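Local atomic coordinates of histone-lysine N-methyltransferase, H3 lysine-9 specific SUVH6 (Arabidopsis thaliana, PDB entry 6A5K), a protein that transfers methyl groups from S-adenosylmethionine to histone H3 at the H3K9 site and probably recognises methylated DNA through its SRA domain. Residues A[258-263]-A[363-368]; A[268-273]-A[450-455]; A[354-359]-A[368-373]. The protein carries 1 engineered substitution. One frame throughout, in Å; residues are numbered along the deposited sequence.

Contact 1: residues A[258-263]-A[363-368]. With SAM (S-adenosylmethionine), chain F.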
loop_
_atom_site.group_PDB
_atom_site.type_symbol
_atom_site.label_atom_id
_atom_site.label_comp_id
_atom_site.label_asym_id
_atom_site.label_seq_id
_atom_site.Cartn_x
_atom_site.Cartn_y
_atom_site.Cartn_z
ATOM N N ALA A 258 17.477 3.740 11.791
ATOM C CA ALA A 258 16.665 3.434 12.961
ATOM C C ALA A 258 16.315 4.716 13.713
ATOM O O ALA A 258 17.189 5.536 14.027
ATOM C CB ALA A 258 17.387 2.468 13.871
ATOM N N VAL A 259 15.030 4.875 14.005
ATOM C CA VAL A 259 14.534 6.061 14.687
ATOM C C VAL A 259 13.808 5.667 15.972
ATOM O O VAL A 259 12.980 4.758 15.980
ATOM C CB VAL A 259 13.585 6.875 13.775
ATOM C CG1 VAL A 259 12.954 8.037 14.538
ATOM C CG2 VAL A 259 14.327 7.375 12.545
ATOM N N ASN A 260 14.136 6.340 17.067
ATOM C CA ASN A 260 13.452 6.093 18.330
ATOM C C ASN A 260 13.101 7.419 18.996
ATOM O O ASN A 260 13.975 8.131 19.481
ATOM C CB ASN A 260 14.319 5.235 19.257
ATOM C CG ASN A 260 13.588 4.800 20.521
ATOM O OD1 ASN A 260 12.547 5.352 20.880
ATOM N ND2 ASN A 260 14.141 3.802 21.204
ATOM N N GLU A 261 11.818 7.749 19.004
ATOM C CA GLU A 261 11.356 8.978 19.633
ATOM C C GLU A 261 10.543 8.655 20.879
ATOM O O GLU A 261 9.866 9.518 21.435
ATOM C CB GLU A 261 10.528 9.803 18.647
ATOM C CG GLU A 261 11.201 9.985 17.296
ATOM C CD GLU A 261 10.371 10.812 16.335
ATOM O OE1 GLU A 261 9.976 10.277 15.277
ATOM O OE2 GLU A 261 10.118 11.998 16.639
ATOM N N ILE A 262 10.627 7.404 21.314
ATOM C CA ILE A 262 9.829 6.913 22.432
ATOM C C ILE A 262 10.659 6.796 23.707
ATOM O O ILE A 262 10.249 7.252 24.773
ATOM C CB ILE A 262 9.210 5.537 22.116
ATOM C CG1 ILE A 262 8.347 5.609 20.849
ATOM C CG2 ILE A 262 8.404 5.031 23.301
ATOM C CD1 ILE A 262 7.301 6.709 20.884
ATOM N N ASP A 263 11.825 6.171 23.588
ATOM C CA ASP A 263 12.706 5.949 24.732
ATOM C C ASP A 263 14.176 6.056 24.319
ATOM O O ASP A 263 14.493 6.643 23.283
ATOM C CB ASP A 263 12.410 4.586 25.367
ATOM C CG ASP A 263 12.363 3.461 24.347
ATOM O OD1 ASP A 263 13.291 3.363 23.520
ATOM O OD2 ASP A 263 11.378 2.689 24.356
ATOM N N ARG A 363 4.875 -2.352 20.911
ATOM C CA ARG A 363 5.256 -3.533 20.135
ATOM C C ARG A 363 6.731 -3.546 19.752
ATOM O O ARG A 363 7.108 -4.162 18.757
ATOM C CB ARG A 363 4.387 -3.638 18.871
ATOM C CG ARG A 363 2.928 -3.943 19.161
ATOM C CD ARG A 363 2.040 -3.839 17.906
ATOM N NE ARG A 363 2.324 -2.625 17.140
ATOM C CZ ARG A 363 2.010 -1.395 17.530
ATOM N NH1 ARG A 363 1.385 -1.200 18.678
ATOM N NH2 ARG A 363 2.334 -0.355 16.768
ATOM N N GLY A 364 7.562 -2.882 20.554
ATOM C CA GLY A 364 8.987 -2.807 20.281
ATOM C C GLY A 364 9.305 -2.102 18.973
ATOM O O GLY A 364 8.701 -1.084 18.635
ATOM N N TRP A 365 10.267 -2.641 18.234
ATOM C CA TRP A 365 10.652 -2.064 16.955
ATOM C C TRP A 365 9.744 -2.565 15.834
ATOM O O TRP A 365 9.331 -3.725 15.834
ATOM C CB TRP A 365 12.114 -2.388 16.639
ATOM C CG TRP A 365 13.073 -1.772 17.618
ATOM C CD1 TRP A 365 13.468 -2.288 18.815
ATOM C CD2 TRP A 365 13.739 -0.510 17.481
ATOM N NE1 TRP A 365 14.346 -1.424 19.435
ATOM C CE2 TRP A 365 14.528 -0.329 18.636
ATOM C CE3 TRP A 365 13.742 0.480 16.495
ATOM C CZ2 TRP A 365 15.319 0.804 18.827
ATOM C CZ3 TRP A 365 14.530 1.606 16.688
ATOM C CH2 TRP A 365 15.306 1.757 17.846
ATOM N N GLY A 366 9.433 -1.675 14.895
ATOM C CA GLY A 366 8.679 -2.014 13.700
ATOM C C GLY A 366 9.316 -1.419 12.454
ATOM O O GLY A 366 10.399 -0.828 12.525
ATOM N N VAL A 367 8.635 -1.555 11.317
ATOM C CA VAL A 367 9.170 -1.117 10.027
ATOM C C VAL A 367 8.236 -0.122 9.356
ATOM O O VAL A 367 7.024 -0.319 9.353
ATOM C CB VAL A 367 9.395 -2.317 9.062
ATOM C CG1 VAL A 367 9.901 -1.832 7.706
ATOM C CG2 VAL A 367 10.369 -3.331 9.662
ATOM N N ARG A 368 8.791 0.956 8.806
ATOM C CA ARG A 368 7.999 1.858 7.972
ATOM C C ARG A 368 8.820 2.336 6.778
ATOM O O ARG A 368 10.028 2.084 6.696
ATOM C CB ARG A 368 7.486 3.062 8.782
ATOM C CG ARG A 368 8.605 3.967 9.320
ATOM C CD ARG A 368 8.058 5.018 10.297
ATOM N NE ARG A 368 9.135 5.783 10.930
ATOM C CZ ARG A 368 8.989 6.470 12.056
ATOM N NH1 ARG A 368 7.813 6.488 12.674
ATOM N NH2 ARG A 368 10.019 7.136 12.566
HETATM N N SAM F . 8.769 -5.834 17.547
HETATM C CA SAM F . 9.894 -6.735 17.238
HETATM C C SAM F . 11.246 -6.215 17.730
HETATM O O SAM F . 12.295 -6.800 17.425
HETATM O OXT SAM F . 11.320 -5.202 18.431
HETATM C CB SAM F . 9.963 -7.010 15.736
HETATM C CG SAM F . 8.931 -8.047 15.315
HETATM S SD SAM F . 9.405 -9.634 16.041
HETATM C CE SAM F . 9.472 -10.604 14.540
HETATM C "C5'" SAM F . 7.881 -10.315 16.715
HETATM C "C4'" SAM F . 7.641 -9.803 18.122
HETATM O "O4'" SAM F . 7.183 -8.459 18.072
HETATM C "C3'" SAM F . 6.559 -10.606 18.819
HETATM O "O3'" SAM F . 7.105 -11.709 19.504
HETATM C "C2'" SAM F . 5.995 -9.581 19.768
HETATM O "O2'" SAM F . 6.862 -9.491 20.877
HETATM C "C1'" SAM F . 6.127 -8.288 18.994
HETATM N N9 SAM F . 4.876 -8.017 18.255
HETATM C C8 SAM F . 4.702 -7.973 16.897
HETATM N N7 SAM F . 3.397 -7.698 16.632
HETATM C C5 SAM F . 2.735 -7.582 17.808
HETATM C C6 SAM F . 1.409 -7.312 18.128
HETATM N N6 SAM F . 0.497 -7.111 17.173
HETATM N N1 SAM F . 1.028 -7.273 19.451
HETATM C C2 SAM F . 1.957 -7.475 20.452
HETATM N N3 SAM F . 3.277 -7.732 20.132
HETATM C C4 SAM F . 3.660 -7.778 18.835
HETATM O O HOH W 1 9.375 7.910 15.145
#

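Contact 2: residues A[268-273]-A[450-455]. With SAM (S-adenosylmethionine), chain F.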
loop_
_atom_site.group_PDB
_atom_site.type_symbol
_atom_site.label_atom_id
_atom_site.label_comp_id
_atom_site.label_asym_id
_atom_site.label_seq_id
_atom_site.Cartn_x
_atom_site.Cartn_y
_atom_site.Cartn_z
ATOM N N PRO A 268 18.125 -3.740 18.526
ATOM C CA PRO A 268 18.626 -4.980 19.124
ATOM C C PRO A 268 19.790 -5.582 18.355
ATOM O O PRO A 268 20.010 -5.294 17.177
ATOM C CB PRO A 268 17.410 -5.910 19.078
ATOM C CG PRO A 268 16.592 -5.397 17.950
ATOM C CD PRO A 268 16.767 -3.906 17.975
ATOM N N LEU A 269 20.536 -6.430 19.048
ATOM C CA LEU A 269 21.735 -7.034 18.503
ATOM C C LEU A 269 21.377 -8.198 17.592
ATOM O O LEU A 269 20.581 -9.057 17.969
ATOM C CB LEU A 269 22.639 -7.496 19.647
ATOM C CG LEU A 269 23.943 -8.218 19.344
ATOM C CD1 LEU A 269 24.903 -7.262 18.670
ATOM C CD2 LEU A 269 24.538 -8.748 20.640
ATOM N N PHE A 270 21.949 -8.199 16.390
ATOM C CA PHE A 270 21.816 -9.305 15.441
ATOM C C PHE A 270 22.766 -9.082 14.271
ATOM O O PHE A 270 23.253 -7.975 14.066
ATOM C CB PHE A 270 20.366 -9.449 14.935
ATOM C CG PHE A 270 19.951 -8.384 13.960
ATOM C CD1 PHE A 270 19.610 -7.114 14.401
ATOM C CD2 PHE A 270 19.897 -8.651 12.600
ATOM C CE1 PHE A 270 19.235 -6.129 13.505
ATOM C CE2 PHE A 270 19.518 -7.669 11.699
ATOM C CZ PHE A 270 19.184 -6.412 12.151
ATOM N N THR A 271 23.023 -10.132 13.499
ATOM C CA THR A 271 23.867 -10.014 12.313
ATOM C C THR A 271 23.020 -9.794 11.064
ATOM O O THR A 271 22.215 -10.650 10.691
ATOM C CB THR A 271 24.747 -11.265 12.124
ATOM O OG1 THR A 271 25.507 -11.498 13.316
ATOM C CG2 THR A 271 25.698 -11.091 10.944
ATOM N N TYR A 272 23.198 -8.649 10.412
ATOM C CA TYR A 272 22.389 -8.346 9.242
ATOM C C TYR A 272 22.826 -9.201 8.064
ATOM O O TYR A 272 24.012 -9.305 7.773
ATOM C CB TYR A 272 22.467 -6.858 8.865
ATOM C CG TYR A 272 21.300 -6.443 7.994
ATOM C CD1 TYR A 272 21.296 -6.705 6.629
ATOM C CD2 TYR A 272 20.188 -5.827 8.544
ATOM C CE1 TYR A 272 20.215 -6.353 5.830
ATOM C CE2 TYR A 272 19.102 -5.472 7.760
ATOM C CZ TYR A 272 19.121 -5.732 6.405
ATOM O OH TYR A 272 18.037 -5.377 5.636
ATOM N N THR A 273 21.858 -9.802 7.383
ATOM C CA THR A 273 22.151 -10.643 6.228
ATOM C C THR A 273 21.187 -10.364 5.079
ATOM O O THR A 273 19.971 -10.340 5.279
ATOM C CB THR A 273 22.066 -12.138 6.590
ATOM O OG1 THR A 273 22.691 -12.364 7.861
ATOM C CG2 THR A 273 22.755 -12.972 5.527
ATOM N N GLY A 450 13.249 -7.663 7.422
ATOM C CA GLY A 450 11.992 -8.383 7.527
ATOM C C GLY A 450 11.695 -8.885 8.930
ATOM O O GLY A 450 10.525 -9.007 9.305
ATOM N N ARG A 451 12.743 -9.153 9.715
ATOM C CA ARG A 451 12.568 -9.653 11.076
ATOM C C ARG A 451 11.847 -8.630 11.965
ATOM O O ARG A 451 11.348 -8.975 13.026
ATOM C CB ARG A 451 13.926 -10.030 11.709
ATOM C CG ARG A 451 14.748 -8.824 12.171
ATOM C CD ARG A 451 16.230 -9.159 12.397
ATOM N NE ARG A 451 16.454 -10.095 13.500
ATOM C CZ ARG A 451 16.397 -9.765 14.789
ATOM N NH1 ARG A 451 16.090 -8.525 15.147
ATOM N NH2 ARG A 451 16.621 -10.679 15.723
ATOM N N PHE A 452 11.789 -7.374 11.537
ATOM C CA PHE A 452 11.235 -6.321 12.393
ATOM C C PHE A 452 9.781 -5.971 12.082
ATOM O O PHE A 452 9.174 -5.174 12.796
ATOM C CB PHE A 452 12.091 -5.055 12.298
ATOM C CG PHE A 452 13.409 -5.159 13.002
ATOM C CD1 PHE A 452 14.594 -5.173 12.285
ATOM C CD2 PHE A 452 13.463 -5.234 14.386
ATOM C CE1 PHE A 452 15.816 -5.265 12.936
ATOM C CE2 PHE A 452 14.683 -5.324 15.045
ATOM C CZ PHE A 452 15.859 -5.339 14.319
ATOM N N ILE A 453 9.217 -6.559 11.029
ATOM C CA ILE A 453 7.823 -6.262 10.658
ATOM C C ILE A 453 6.852 -6.891 11.663
ATOM O O ILE A 453 6.875 -8.106 11.895
ATOM C CB ILE A 453 7.486 -6.760 9.234
ATOM C CG1 ILE A 453 8.444 -6.141 8.212
ATOM C CG2 ILE A 453 6.031 -6.428 8.871
ATOM C CD1 ILE A 453 8.332 -6.759 6.824
ATOM N N ASN A 454 6.019 -6.054 12.275
ATOM C CA ASN A 454 5.096 -6.502 13.313
ATOM C C ASN A 454 3.818 -7.126 12.760
ATOM O O ASN A 454 3.540 -7.040 11.574
ATOM C CB ASN A 454 4.746 -5.328 14.239
ATOM C CG ASN A 454 5.875 -4.996 15.204
ATOM O OD1 ASN A 454 6.591 -5.888 15.657
ATOM N ND2 ASN A 454 6.042 -3.715 15.517
ATOM N N HIS A 455 3.048 -7.759 13.633
ATOM C CA HIS A 455 1.762 -8.320 13.245
ATOM C C HIS A 455 0.640 -7.286 13.316
ATOM O O HIS A 455 0.625 -6.432 14.209
ATOM C CB HIS A 455 1.389 -9.503 14.142
ATOM C CG HIS A 455 -0.070 -9.845 14.092
ATOM N ND1 HIS A 455 -0.605 -10.665 13.121
ATOM C CD2 HIS A 455 -1.112 -9.442 14.862
ATOM C CE1 HIS A 455 -1.910 -10.774 13.307
ATOM N NE2 HIS A 455 -2.245 -10.041 14.355
HETATM N N SAM F . 8.769 -5.834 17.547
HETATM C CA SAM F . 9.894 -6.735 17.238
HETATM C C SAM F . 11.246 -6.215 17.730
HETATM O O SAM F . 12.295 -6.800 17.425
HETATM O OXT SAM F . 11.320 -5.202 18.431
HETATM C CB SAM F . 9.963 -7.010 15.736
HETATM C CG SAM F . 8.931 -8.047 15.315
HETATM S SD SAM F . 9.405 -9.634 16.041
HETATM C CE SAM F . 9.472 -10.604 14.540
HETATM C "C5'" SAM F . 7.881 -10.315 16.715
HETATM C "C4'" SAM F . 7.641 -9.803 18.122
HETATM O "O4'" SAM F . 7.183 -8.459 18.072
HETATM C "C3'" SAM F . 6.559 -10.606 18.819
HETATM O "O3'" SAM F . 7.105 -11.709 19.504
HETATM C "C2'" SAM F . 5.995 -9.581 19.768
HETATM O "O2'" SAM F . 6.862 -9.491 20.877
HETATM C "C1'" SAM F . 6.127 -8.288 18.994
HETATM N N9 SAM F . 4.876 -8.017 18.255
HETATM C C8 SAM F . 4.702 -7.973 16.897
HETATM N N7 SAM F . 3.397 -7.698 16.632
HETATM C C5 SAM F . 2.735 -7.582 17.808
HETATM C C6 SAM F . 1.409 -7.312 18.128
HETATM N N6 SAM F . 0.497 -7.111 17.173
HETATM N N1 SAM F . 1.028 -7.273 19.451
HETATM C C2 SAM F . 1.957 -7.475 20.452
HETATM N N3 SAM F . 3.277 -7.732 20.132
HETATM C C4 SAM F . 3.660 -7.778 18.835
#

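Contact 3: residues A[354-359]-A[368-373]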
loop_
_atom_site.group_PDB
_atom_site.type_symbol
_atom_site.label_atom_id
_atom_site.label_comp_id
_atom_site.label_asym_id
_atom_site.label_seq_id
_atom_site.Cartn_x
_atom_site.Cartn_y
_atom_site.Cartn_z
ATOM N N PRO A 354 12.677 3.087 0.325
ATOM C CA PRO A 354 13.455 3.574 1.470
ATOM C C PRO A 354 12.838 3.145 2.804
ATOM O O PRO A 354 11.932 3.804 3.315
ATOM C CB PRO A 354 13.413 5.095 1.299
ATOM C CG PRO A 354 12.132 5.354 0.583
ATOM C CD PRO A 354 11.891 4.158 -0.312
ATOM N N LEU A 355 13.328 2.041 3.357
ATOM C CA LEU A 355 12.802 1.525 4.616
ATOM C C LEU A 355 13.591 2.035 5.814
ATOM O O LEU A 355 14.767 2.396 5.700
ATOM C CB LEU A 355 12.809 -0.006 4.617
ATOM C CG LEU A 355 12.097 -0.695 3.454
ATOM C CD1 LEU A 355 12.190 -2.205 3.594
ATOM C CD2 LEU A 355 10.639 -0.246 3.372
ATOM N N GLU A 356 12.925 2.066 6.963
ATOM C CA GLU A 356 13.593 2.329 8.232
ATOM C C GLU A 356 12.881 1.568 9.346
ATOM O O GLU A 356 11.692 1.249 9.222
ATOM C CB GLU A 356 13.633 3.832 8.532
ATOM C CG GLU A 356 12.361 4.408 9.122
ATOM C CD GLU A 356 12.470 5.904 9.400
ATOM O OE1 GLU A 356 13.515 6.506 9.059
ATOM O OE2 GLU A 356 11.515 6.478 9.965
ATOM N N ILE A 357 13.610 1.235 10.411
ATOM C CA ILE A 357 12.958 0.685 11.591
ATOM C C ILE A 357 12.785 1.783 12.629
ATOM O O ILE A 357 13.540 2.766 12.661
ATOM C CB ILE A 357 13.722 -0.513 12.206
ATOM C CG1 ILE A 357 15.063 -0.081 12.816
ATOM C CG2 ILE A 357 13.909 -1.620 11.169
ATOM C CD1 ILE A 357 15.722 -1.175 13.646
ATOM N N PHE A 358 11.767 1.628 13.467
ATOM C CA PHE A 358 11.444 2.668 14.425
ATOM C C PHE A 358 10.828 2.071 15.679
ATOM O O PHE A 358 10.285 0.968 15.649
ATOM C CB PHE A 358 10.490 3.697 13.804
ATOM C CG PHE A 358 9.087 3.186 13.615
ATOM C CD1 PHE A 358 8.774 2.348 12.552
ATOM C CD2 PHE A 358 8.081 3.541 14.504
ATOM C CE1 PHE A 358 7.477 1.873 12.380
ATOM C CE2 PHE A 358 6.792 3.072 14.340
ATOM C CZ PHE A 358 6.491 2.228 13.277
ATOM N N LYS A 359 10.899 2.808 16.778
ATOM C CA LYS A 359 10.350 2.306 18.030
ATOM C C LYS A 359 8.872 2.657 18.204
ATOM O O LYS A 359 8.468 3.817 18.064
ATOM C CB LYS A 359 11.150 2.845 19.218
ATOM C CG LYS A 359 10.884 2.105 20.519
ATOM C CD LYS A 359 11.273 0.645 20.402
ATOM C CE LYS A 359 11.843 0.109 21.708
ATOM N NZ LYS A 359 10.971 0.390 22.884
ATOM N N ARG A 368 8.791 0.956 8.806
ATOM C CA ARG A 368 7.999 1.858 7.972
ATOM C C ARG A 368 8.820 2.336 6.778
ATOM O O ARG A 368 10.028 2.084 6.696
ATOM C CB ARG A 368 7.486 3.062 8.782
ATOM C CG ARG A 368 8.605 3.967 9.320
ATOM C CD ARG A 368 8.058 5.018 10.297
ATOM N NE ARG A 368 9.135 5.783 10.930
ATOM C CZ ARG A 368 8.989 6.470 12.056
ATOM N NH1 ARG A 368 7.813 6.488 12.674
ATOM N NH2 ARG A 368 10.019 7.136 12.566
ATOM N N CYS A 369 8.157 3.029 5.857
ATOM C CA CYS A 369 8.804 3.540 4.652
ATOM C C CYS A 369 8.765 5.067 4.622
ATOM O O CYS A 369 7.773 5.671 5.025
ATOM C CB CYS A 369 8.126 2.966 3.408
ATOM S SG CYS A 369 8.877 3.461 1.846
ATOM N N LEU A 370 9.845 5.688 4.150
ATOM C CA LEU A 370 9.925 7.149 4.123
ATOM C C LEU A 370 9.034 7.766 3.048
ATOM O O LEU A 370 8.749 8.958 3.088
ATOM C CB LEU A 370 11.369 7.612 3.918
ATOM C CG LEU A 370 12.333 7.433 5.093
ATOM C CD1 LEU A 370 13.707 8.003 4.752
ATOM C CD2 LEU A 370 11.778 8.096 6.342
ATOM N N LYS A 371 8.592 6.968 2.085
ATOM C CA LYS A 371 7.615 7.478 1.125
ATOM C C LYS A 371 6.398 6.572 1.011
ATOM O O LYS A 371 6.353 5.491 1.599
ATOM C CB LYS A 371 8.262 7.676 -0.247
ATOM C CG LYS A 371 8.575 6.399 -0.988
ATOM C CD LYS A 371 9.481 6.666 -2.185
ATOM C CE LYS A 371 10.511 7.747 -1.877
ATOM N NZ LYS A 371 11.401 8.031 -3.040
ATOM N N SER A 372 5.401 7.030 0.262
ATOM C CA SER A 372 4.197 6.243 0.068
ATOM C C SER A 372 4.506 5.007 -0.768
ATOM O O SER A 372 5.444 4.999 -1.563
ATOM C CB SER A 372 3.092 7.087 -0.581
ATOM O OG SER A 372 3.460 7.521 -1.875
ATOM N N ILE A 373 3.723 3.957 -0.563
ATOM C CA ILE A 373 3.941 2.702 -1.270
ATOM C C ILE A 373 2.727 2.347 -2.125
ATOM O O ILE A 373 1.634 2.154 -1.600
ATOM C CB ILE A 373 4.234 1.557 -0.287
ATOM C CG1 ILE A 373 5.519 1.840 0.502
ATOM C CG2 ILE A 373 4.355 0.229 -1.037
ATOM C CD1 ILE A 373 5.725 0.891 1.670
#

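Contact 1: residues A[258-263]-A[363-368]
Trp365 turns its CG beside its own backbone N (chi1 -64°), and this carries the six-membered end of the indole to the chain at Ala258-Asn260. Arg368 starts out between its backbone N and carbonyl carbon (chi1 64°), then runs extended to NE and ends beside Val259. Trp365 CZ3 lies 3.6 Å from Val259 O and Trp365 CH2 3.9 Å from Asn260 CB, both approached obliquely; Ala258 CB also rests near CZ3. The Asn260 amide stands almost upright to the indole plane. Asn260 OD1 accepts from Ile262 N (2.8 Å), an Asx turn, and from Asp263 N, which extends it to an Asx motif; ND2 donates to Asp263 OD1, so both ends of the amide are held. Trp365 is the middle residue of the GxG motif of SET domains, Gly364-Trp365-Gly366, so the pre-SET chain here backs a cofactor-binding segment. Trp365 N donates to SAM OXT at 2.8 Å, and Trp365 O accepts from SAM N, also at 2.8 Å; OXT lies in plane at the ring edge. Arg368 NH2 meets Val259 CG1 at 3.6 Å and donates to an in-plane water, while NE is claimed by Glu356. Glu261 OE1 stays 4.1 Å from Arg368 NH2, beyond a salt bridge.

Contact 2: residues A[268-273]-A[450-455]
Phe270 holds its CG between the backbone N and the carbonyl carbon (chi1 74°) and so sends its ring across to Arg451 and Phe452. Phe270 CB lies 4.0 Å from Arg451 CZ, at the head of the guanidinium. CG sits over that group, which spreads flat on the ring with the planes only 6° apart, a stacked cation-pi contact. On one flank CD1 faces Arg451 NH1; on the other CD2 lies near Arg451 NE, and Phe270 CE2 meets Arg451 CD at 3.7 Å, a CH-pi contact over the face. At the far end Phe452 joins in: Phe270 CE1 touches Phe452 CZ at 3.6 Å, and Phe270 CZ comes equally near Phe452 CE1. The edge of Phe452 is turned toward the face of Phe270 in an offset edge-to-face pair, planes 71° apart. Arg451 is bent at chi3, which lays the guanidinium back along the phenyl ring; its CG meanwhile covers a face of Phe452. NE is held by Ala443 O, and Tyr401 makes a second cation-pi contact. Pro268 closes the group, with Pro268 CG 3.5 Å from Phe452 CE2 at the ring edge.

Beyond these rings lies the cofactor. Asn454 OD1 accepts from the SAM amino N at 2.9 Å, while the backbone of His455 reads the adenine, its N donating to SAM N7 (3.0 Å) and its O accepting from SAM N6. Arg451-His455 is the start of the RFINHS signature of SET domains. In the fold, the 3-10 turn that ends at 452 leads to the short, weakly bonded strand 454-455, at the edge of the six-stranded sheet beside 491-494, while 271-272 pairs in parallel with 446-447 to bring Phe270 of the pre-SET region against that turn.

Contact 3: residues A[354-359]-A[368-373]
The beta hairpin of strands 355-359 and 365-369 pairs Glu356 with Arg368 as an antiparallel hydrogen-bonded pair, Glu356 N to Arg368 O and Arg368 N to Glu356 O both being 2.9 Å. Next to it Leu355 faces Cys369 as a non-hydrogen-bonded pair, and Leu370 N adds a further rung to Pro354 O. Glu356, with CG between its backbone N and carbonyl carbon (chi1 81°) and an extended chain, reaches over to the Arg368 side chain. Glu356 OE2 offers its anti lone pair to Arg368 NE at 2.7 Å, in the guanidinium plane, with a second, weak bond to Arg368 NH2 (3.1 Å); the carboxylate and guanidinium planes are 43° apart. Arg239 also bridges to OE2, so two arginines share one carboxylate oxygen. Phe358 lies flat against the guanidinium, planes 3° apart, with Phe358 CD2 3.5 Å from Arg368 NH1. Salt bridge and ring together should restrict the guanidinium's rotation. Just before strand 355-359 the Pro354 ring packs on the chain leaving 365-369: Pro354 CD lies 3.8 Å from Cys369 SG, and Pro354 CG 3.8 Å from Lys371 CE. Such a hairpin, its turn leading into the GxG segment, is typical of the start of a SET domain.

Overall arrangement
From the N terminus, residues 258-263 come first and 268-273 soon after, both in the pre-SET region. The chain then passes through the triple-zinc cluster before reaching 354-359. Contact 1 closes when 363-368 returns to 258-263, and contact 3 closes just afterwards, as 368-373 completes the hairpin. These two loops cross, since 354-359 lies inside the first and 368-373 beyond it; they share Arg368. Contact 2 is the longest span, closing only at 450-455: it crosses contact 1 and encloses contact 3. All three reach one mixed sheet, where 355-359 sits between 257-259 and 365-369, and contacts 1 and 2 both touch SAM, so pre-SET and SET parts are tied together around the cofactor.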